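Local coordinates for protein response regulator (Caulobacter vibrioides, PDB 3N0R) that acts as a stress response regulator, joining a sigma-factor-like region to a receiver domain predicted to be phosphorylated, and probably sequestering an anti-sigma factor once phosphorylated, at residues Pro32-Tyr37 with Arg78-Ile83; Leu164-Glu169 with Gly195-Ala200. The protein carries 1 engineered substitution. All coordinates share one frame; numbering follows the deposited sequence.

Interaction 1. Residues Pro32-Tyr37 with Arg78-Ile83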
loop_
_atom_site.group_PDB
_atom_site.type_symbol
_atom_site.label_atom_id
_atom_site.label_comp_id
_atom_site.label_asym_id
_atom_site.label_seq_id
_atom_site.Cartn_x
_atom_site.Cartn_y
_atom_site.Cartn_z
ATOM N N PRO A 32 -7.773 -9.346 -2.782
ATOM C CA PRO A 32 -7.571 -8.398 -1.675
ATOM C C PRO A 32 -6.201 -7.722 -1.736
ATOM O O PRO A 32 -6.074 -6.524 -1.467
ATOM C CB PRO A 32 -7.692 -9.283 -0.426
ATOM C CG PRO A 32 -8.580 -10.425 -0.870
ATOM C CD PRO A 32 -8.191 -10.680 -2.305
ATOM N N TYR A 33 -5.179 -8.479 -2.113
ATOM C CA TYR A 33 -3.829 -7.937 -2.092
ATOM C C TYR A 33 -3.527 -6.980 -3.235
ATOM O O TYR A 33 -2.781 -6.011 -3.059
ATOM C CB TYR A 33 -2.800 -9.057 -1.937
ATOM C CG TYR A 33 -3.140 -9.859 -0.710
ATOM C CD1 TYR A 33 -2.927 -9.335 0.555
ATOM C CD2 TYR A 33 -3.757 -11.100 -0.815
ATOM C CE1 TYR A 33 -3.263 -10.054 1.692
ATOM C CE2 TYR A 33 -4.103 -11.822 0.305
ATOM C CZ TYR A 33 -3.856 -11.293 1.560
ATOM O OH TYR A 33 -4.201 -12.009 2.686
ATOM N N ILE A 34 -4.138 -7.202 -4.396
ATOM C CA ILE A 34 -3.999 -6.206 -5.449
ATOM C C ILE A 34 -4.764 -4.923 -5.091
ATOM O O ILE A 34 -4.338 -3.846 -5.463
ATOM C CB ILE A 34 -4.313 -6.730 -6.870
ATOM C CG1 ILE A 34 -3.775 -5.743 -7.911
ATOM C CG2 ILE A 34 -5.800 -7.014 -7.053
ATOM C CD1 ILE A 34 -3.785 -6.277 -9.322
ATOM N N ARG A 35 -5.845 -5.025 -4.309
ATOM C CA ARG A 35 -6.444 -3.810 -3.746
ATOM C C ARG A 35 -5.457 -3.087 -2.829
ATOM O O ARG A 35 -5.341 -1.873 -2.898
ATOM C CB ARG A 35 -7.763 -4.085 -3.013
ATOM C CG ARG A 35 -8.878 -4.599 -3.917
ATOM C CD ARG A 35 -10.217 -4.743 -3.170
ATOM N NE ARG A 35 -11.162 -5.459 -4.028
ATOM C CZ ARG A 35 -11.502 -6.737 -3.907
ATOM N NH1 ARG A 35 -11.066 -7.475 -2.893
ATOM N NH2 ARG A 35 -12.307 -7.281 -4.810
ATOM N N ARG A 36 -4.727 -3.825 -1.992
ATOM C CA ARG A 36 -3.720 -3.206 -1.142
ATOM C C ARG A 36 -2.699 -2.434 -1.981
ATOM O O ARG A 36 -2.369 -1.274 -1.696
ATOM C CB ARG A 36 -3.019 -4.252 -0.273
ATOM C CG ARG A 36 -1.892 -3.673 0.574
ATOM C CD ARG A 36 -1.234 -4.737 1.416
ATOM N NE ARG A 36 -0.629 -5.768 0.581
ATOM C CZ ARG A 36 -0.321 -6.981 1.019
ATOM N NH1 ARG A 36 -0.567 -7.307 2.281
ATOM N NH2 ARG A 36 0.216 -7.866 0.189
ATOM N N TYR A 37 -2.199 -3.086 -3.024
ATOM C CA TYR A 37 -1.257 -2.453 -3.941
ATOM C C TYR A 37 -1.843 -1.183 -4.554
ATOM O O TYR A 37 -1.206 -0.125 -4.553
ATOM C CB TYR A 37 -0.888 -3.453 -5.044
ATOM C CG TYR A 37 -0.046 -2.906 -6.180
ATOM C CD1 TYR A 37 1.282 -2.538 -5.986
ATOM C CD2 TYR A 37 -0.570 -2.798 -7.459
ATOM C CE1 TYR A 37 2.058 -2.075 -7.033
ATOM C CE2 TYR A 37 0.198 -2.322 -8.515
ATOM C CZ TYR A 37 1.514 -1.971 -8.294
ATOM O OH TYR A 37 2.301 -1.513 -9.319
ATOM N N ARG A 78 -0.189 -8.096 -14.197
ATOM C CA ARG A 78 0.141 -7.672 -15.549
ATOM C C ARG A 78 -1.077 -7.060 -16.252
ATOM O O ARG A 78 -0.971 -6.020 -16.900
ATOM C CB ARG A 78 0.705 -8.853 -16.337
ATOM C CG ARG A 78 1.077 -8.535 -17.762
ATOM C CD ARG A 78 1.724 -9.747 -18.428
ATOM N NE ARG A 78 2.115 -9.465 -19.805
ATOM C CZ ARG A 78 2.596 -10.368 -20.651
ATOM N NH1 ARG A 78 2.750 -11.629 -20.265
ATOM N NH2 ARG A 78 2.927 -10.012 -21.885
ATOM N N VAL A 79 -2.234 -7.702 -16.124
ATOM C CA VAL A 79 -3.468 -7.167 -16.693
ATOM C C VAL A 79 -3.799 -5.797 -16.089
ATOM O O VAL A 79 -4.142 -4.857 -16.805
ATOM C CB VAL A 79 -4.630 -8.166 -16.511
ATOM C CG1 VAL A 79 -5.974 -7.479 -16.693
ATOM C CG2 VAL A 79 -4.457 -9.329 -17.494
ATOM N N PHE A 80 -3.688 -5.686 -14.766
ATOM C CA PHE A 80 -3.933 -4.415 -14.093
ATOM C C PHE A 80 -3.036 -3.314 -14.673
ATOM O O PHE A 80 -3.487 -2.205 -14.945
ATOM C CB PHE A 80 -3.671 -4.583 -12.597
ATOM C CG PHE A 80 -3.951 -3.346 -11.785
ATOM C CD1 PHE A 80 -2.977 -2.366 -11.636
ATOM C CD2 PHE A 80 -5.187 -3.153 -11.179
ATOM C CE1 PHE A 80 -3.224 -1.229 -10.891
ATOM C CE2 PHE A 80 -5.439 -2.019 -10.417
ATOM C CZ PHE A 80 -4.471 -1.050 -10.285
ATOM N N HIS A 81 -1.763 -3.639 -14.889
ATOM C CA HIS A 81 -0.824 -2.680 -15.460
ATOM C C HIS A 81 -1.128 -2.319 -16.911
ATOM O O HIS A 81 -0.941 -1.175 -17.319
ATOM C CB HIS A 81 0.602 -3.201 -15.314
ATOM C CG HIS A 81 1.205 -2.896 -13.984
ATOM N ND1 HIS A 81 2.288 -2.055 -13.859
ATOM C CD2 HIS A 81 0.868 -3.272 -12.726
ATOM C CE1 HIS A 81 2.601 -1.927 -12.583
ATOM N NE2 HIS A 81 1.747 -2.638 -11.868
ATOM N N ALA A 82 -1.576 -3.290 -17.701
ATOM C CA ALA A 82 -1.976 -3.015 -19.086
ATOM C C ALA A 82 -3.140 -2.022 -19.134
ATOM O O ALA A 82 -3.166 -1.111 -19.969
ATOM C CB ALA A 82 -2.356 -4.316 -19.804
ATOM N N ILE A 83 -4.108 -2.207 -18.241
ATOM C CA ILE A 83 -5.279 -1.343 -18.217
ATOM C C ILE A 83 -4.944 0.058 -17.711
ATOM O O ILE A 83 -5.342 1.041 -18.332
ATOM C CB ILE A 83 -6.422 -1.950 -17.372
ATOM C CG1 ILE A 83 -6.917 -3.251 -18.015
ATOM C CG2 ILE A 83 -7.564 -0.961 -17.222
ATOM C CD1 ILE A 83 -7.849 -4.076 -17.127
#
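The rings of Tyr37 and His81 meet rim to rim, with centroids 5.8 Å apart and planes turned by only 22°, so neither covers the other's face. They join helices 31-42 and 72-84 of the sigma-like part of the protein, a helical bundle in which the two short segments cross at -41°. At the edge of the imidazole, near its plane, sits the Tyr37 hydroxyl, and OH lies 2.8 Å from His81 NE2 in a hydrogen bond that either partner could donate. The phenol gets there because Tyr37 CG stands anti to its own nitrogen (chi1 173°), which sends the ring out toward helix 72-84. Phe80 approaches the Tyr37 ring obliquely, and its CE1 is 4.3 Å from Tyr37 CE2, a looser apolar touch.

With the axes 12.3 Å apart, long side chains do the bridging. Helices 45-60 and 115-125 add Val52, against Ile34 and Phe80, and Gln118, against Tyr37 and His81. Both members of the polar pair are buried, and each supplies the other with a hydrogen-bonding partner. The extended Ile34 chain ends at the base of the Phe80 ring, its CD1 3.7 Å from Phe80 CB and 3.8 Å from Phe80 CG.

Interaction 2. Residues Leu164-Glu169 with Gly195-Ala200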
loop_
_atom_site.group_PDB
_atom_site.type_symbol
_atom_site.label_atom_id
_atom_site.label_comp_id
_atom_site.label_asym_id
_atom_site.label_seq_id
_atom_site.Cartn_x
_atom_site.Cartn_y
_atom_site.Cartn_z
ATOM N N LEU A 164 3.585 8.360 16.131
ATOM C CA LEU A 164 2.871 7.763 17.263
ATOM C C LEU A 164 2.454 6.347 16.888
ATOM O O LEU A 164 1.908 6.119 15.798
ATOM C CB LEU A 164 1.621 8.589 17.587
ATOM C CG LEU A 164 0.651 7.976 18.597
ATOM C CD1 LEU A 164 1.306 7.842 19.972
ATOM C CD2 LEU A 164 -0.603 8.829 18.702
ATOM N N ILE A 165 2.728 5.399 17.779
ATOM C CA ILE A 165 2.289 4.021 17.591
ATOM C C ILE A 165 1.173 3.728 18.590
ATOM O O ILE A 165 1.298 4.068 19.765
ATOM C CB ILE A 165 3.470 3.043 17.807
ATOM C CG1 ILE A 165 4.552 3.273 16.747
ATOM C CG2 ILE A 165 2.982 1.588 17.803
ATOM C CD1 ILE A 165 5.883 2.697 17.101
ATOM N N ILE A 166 0.085 3.118 18.121
ATOM C CA ILE A 166 -1.000 2.680 19.000
ATOM C C ILE A 166 -1.121 1.162 18.881
ATOM O O ILE A 166 -1.628 0.634 17.889
ATOM C CB ILE A 166 -2.349 3.373 18.683
ATOM C CG1 ILE A 166 -2.177 4.897 18.556
ATOM C CG2 ILE A 166 -3.385 3.019 19.745
ATOM C CD1 ILE A 166 -3.402 5.623 18.011
ATOM N N GLU A 167 -0.601 0.470 19.886
ATOM C CA GLU A 167 -0.470 -0.976 19.848
ATOM C C GLU A 167 -0.316 -1.461 21.274
ATOM O O GLU A 167 0.521 -0.949 22.016
ATOM C CB GLU A 167 0.766 -1.367 19.027
ATOM C CG GLU A 167 1.033 -2.858 18.982
ATOM C CD GLU A 167 -0.117 -3.628 18.383
ATOM O OE1 GLU A 167 -0.753 -4.420 19.107
ATOM O OE2 GLU A 167 -0.391 -3.431 17.182
ATOM N N ASP A 168 -1.110 -2.452 21.661
ATOM C CA ASP A 168 -1.039 -2.970 23.028
ATOM C C ASP A 168 -0.295 -4.299 23.156
ATOM O O ASP A 168 0.087 -4.685 24.253
ATOM C CB ASP A 168 -2.427 -3.044 23.686
ATOM C CG ASP A 168 -3.393 -3.926 22.931
ATOM O OD1 ASP A 168 -3.128 -4.275 21.764
ATOM O OD2 ASP A 168 -4.443 -4.259 23.517
ATOM N N GLU A 169 -0.082 -5.007 22.051
ATOM C CA GLU A 169 0.690 -6.247 22.118
ATOM C C GLU A 169 2.156 -5.859 22.233
ATOM O O GLU A 169 2.695 -5.252 21.323
ATOM C CB GLU A 169 0.482 -7.095 20.867
ATOM C CG GLU A 169 -0.889 -7.706 20.718
ATOM C CD GLU A 169 -0.872 -8.868 19.745
ATOM O OE1 GLU A 169 -0.986 -8.631 18.526
ATOM O OE2 GLU A 169 -0.713 -10.020 20.200
ATOM N N GLY A 195 -7.145 5.949 25.254
ATOM C CA GLY A 195 -6.917 7.075 26.141
ATOM C C GLY A 195 -5.468 7.509 26.162
ATOM O O GLY A 195 -5.170 8.709 26.151
ATOM N N GLU A 196 -4.555 6.541 26.184
ATOM C CA GLU A 196 -3.132 6.863 26.113
ATOM C C GLU A 196 -2.799 7.551 24.798
ATOM O O GLU A 196 -1.983 8.473 24.766
ATOM C CB GLU A 196 -2.269 5.613 26.324
ATOM C CG GLU A 196 -2.418 5.053 27.737
ATOM C CD GLU A 196 -1.578 3.823 27.993
ATOM O OE1 GLU A 196 -0.840 3.387 27.087
ATOM O OE2 GLU A 196 -1.667 3.288 29.116
ATOM N N ALA A 197 -3.440 7.119 23.717
ATOM C CA ALA A 197 -3.222 7.756 22.418
ATOM C C ALA A 197 -3.695 9.204 22.441
ATOM O O ALA A 197 -3.029 10.096 21.924
ATOM C CB ALA A 197 -3.920 6.983 21.306
ATOM N N LEU A 198 -4.849 9.452 23.049
ATOM C CA LEU A 198 -5.331 10.822 23.147
ATOM C C LEU A 198 -4.418 11.697 24.009
ATOM O O LEU A 198 -4.150 12.848 23.675
ATOM C CB LEU A 198 -6.755 10.837 23.672
ATOM C CG LEU A 198 -7.380 12.224 23.767
ATOM C CD1 LEU A 198 -7.320 12.996 22.447
ATOM C CD2 LEU A 198 -8.816 12.087 24.244
ATOM N N GLU A 199 -3.918 11.143 25.107
ATOM C CA GLU A 199 -2.950 11.862 25.921
ATOM C C GLU A 199 -1.711 12.239 25.103
ATOM O O GLU A 199 -1.227 13.373 25.168
ATOM C CB GLU A 199 -2.551 11.006 27.115
ATOM C CG GLU A 199 -1.711 11.729 28.135
ATOM C CD GLU A 199 -1.535 10.919 29.405
ATOM O OE1 GLU A 199 -1.738 9.682 29.358
ATOM O OE2 GLU A 199 -1.204 11.516 30.451
ATOM N N ALA A 200 -1.205 11.285 24.330
ATOM C CA ALA A 200 -0.033 11.547 23.495
ATOM C C ALA A 200 -0.275 12.662 22.477
ATOM O O ALA A 200 0.551 13.568 22.321
ATOM C CB ALA A 200 0.413 10.279 22.792
#
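Ile166 and Leu164 each send a branch to the methyl of a different alanine on helix 194-203: Ile166 to Ala197, Leu164 to Ala200. This is strand-to-helix packing in the receiver domain, a doubly wound (βα)5 fold, where strand 162-166 runs through the parallel sheet and the helix lies along one side of the sheet. The segments run nearly antiparallel, at 169°, so going up the strand means going back down the helix by one turn.

Both alanine CB atoms point at the strand, and such short side chains allow an axis separation of 9.2 Å. Ile166 does not start out aimed at the helix. Its CG1 is beside the backbone nitrogen (chi1 -48°), and the extended end carries CD1 over to Ala197 CB at 3.6 Å, with CG1 following at 3.9 Å. Leu164 does point at the helix, and one branch, CD1, reaches Ala200 CB at 3.8 Å.

Past the strand's end, the chain turns toward the predicted phosphorylation site. Glu167 OE2 lies close to OD2 of Asp212, the predicted phosphoacceptor. The other oxygen, Glu167 OE1, uses its anti lone pair to accept the N-H of Glu169, at 3.1 Å and 162°.

Interaction 1 closes before interaction 2 opens along the chain, and the two lie on opposite sides of the molecule's centre. Their own centres are 33 Å apart, and their nearest atoms about 15 Å. They share no helix or strand: 32-37 and 78-83 belong to the helical sigma-like region, whereas 164-169 and 195-200 belong to the receiver's sheet and one of its flanking helices. Each thus lies within a separate module. The modules nevertheless meet near interaction 1, where Pro32, Tyr33 and Arg35 touch Leu247 or Glu244 of the receiver. That docking fits a regulator whose receiver controls the sigma-like part, probably through phosphorylation.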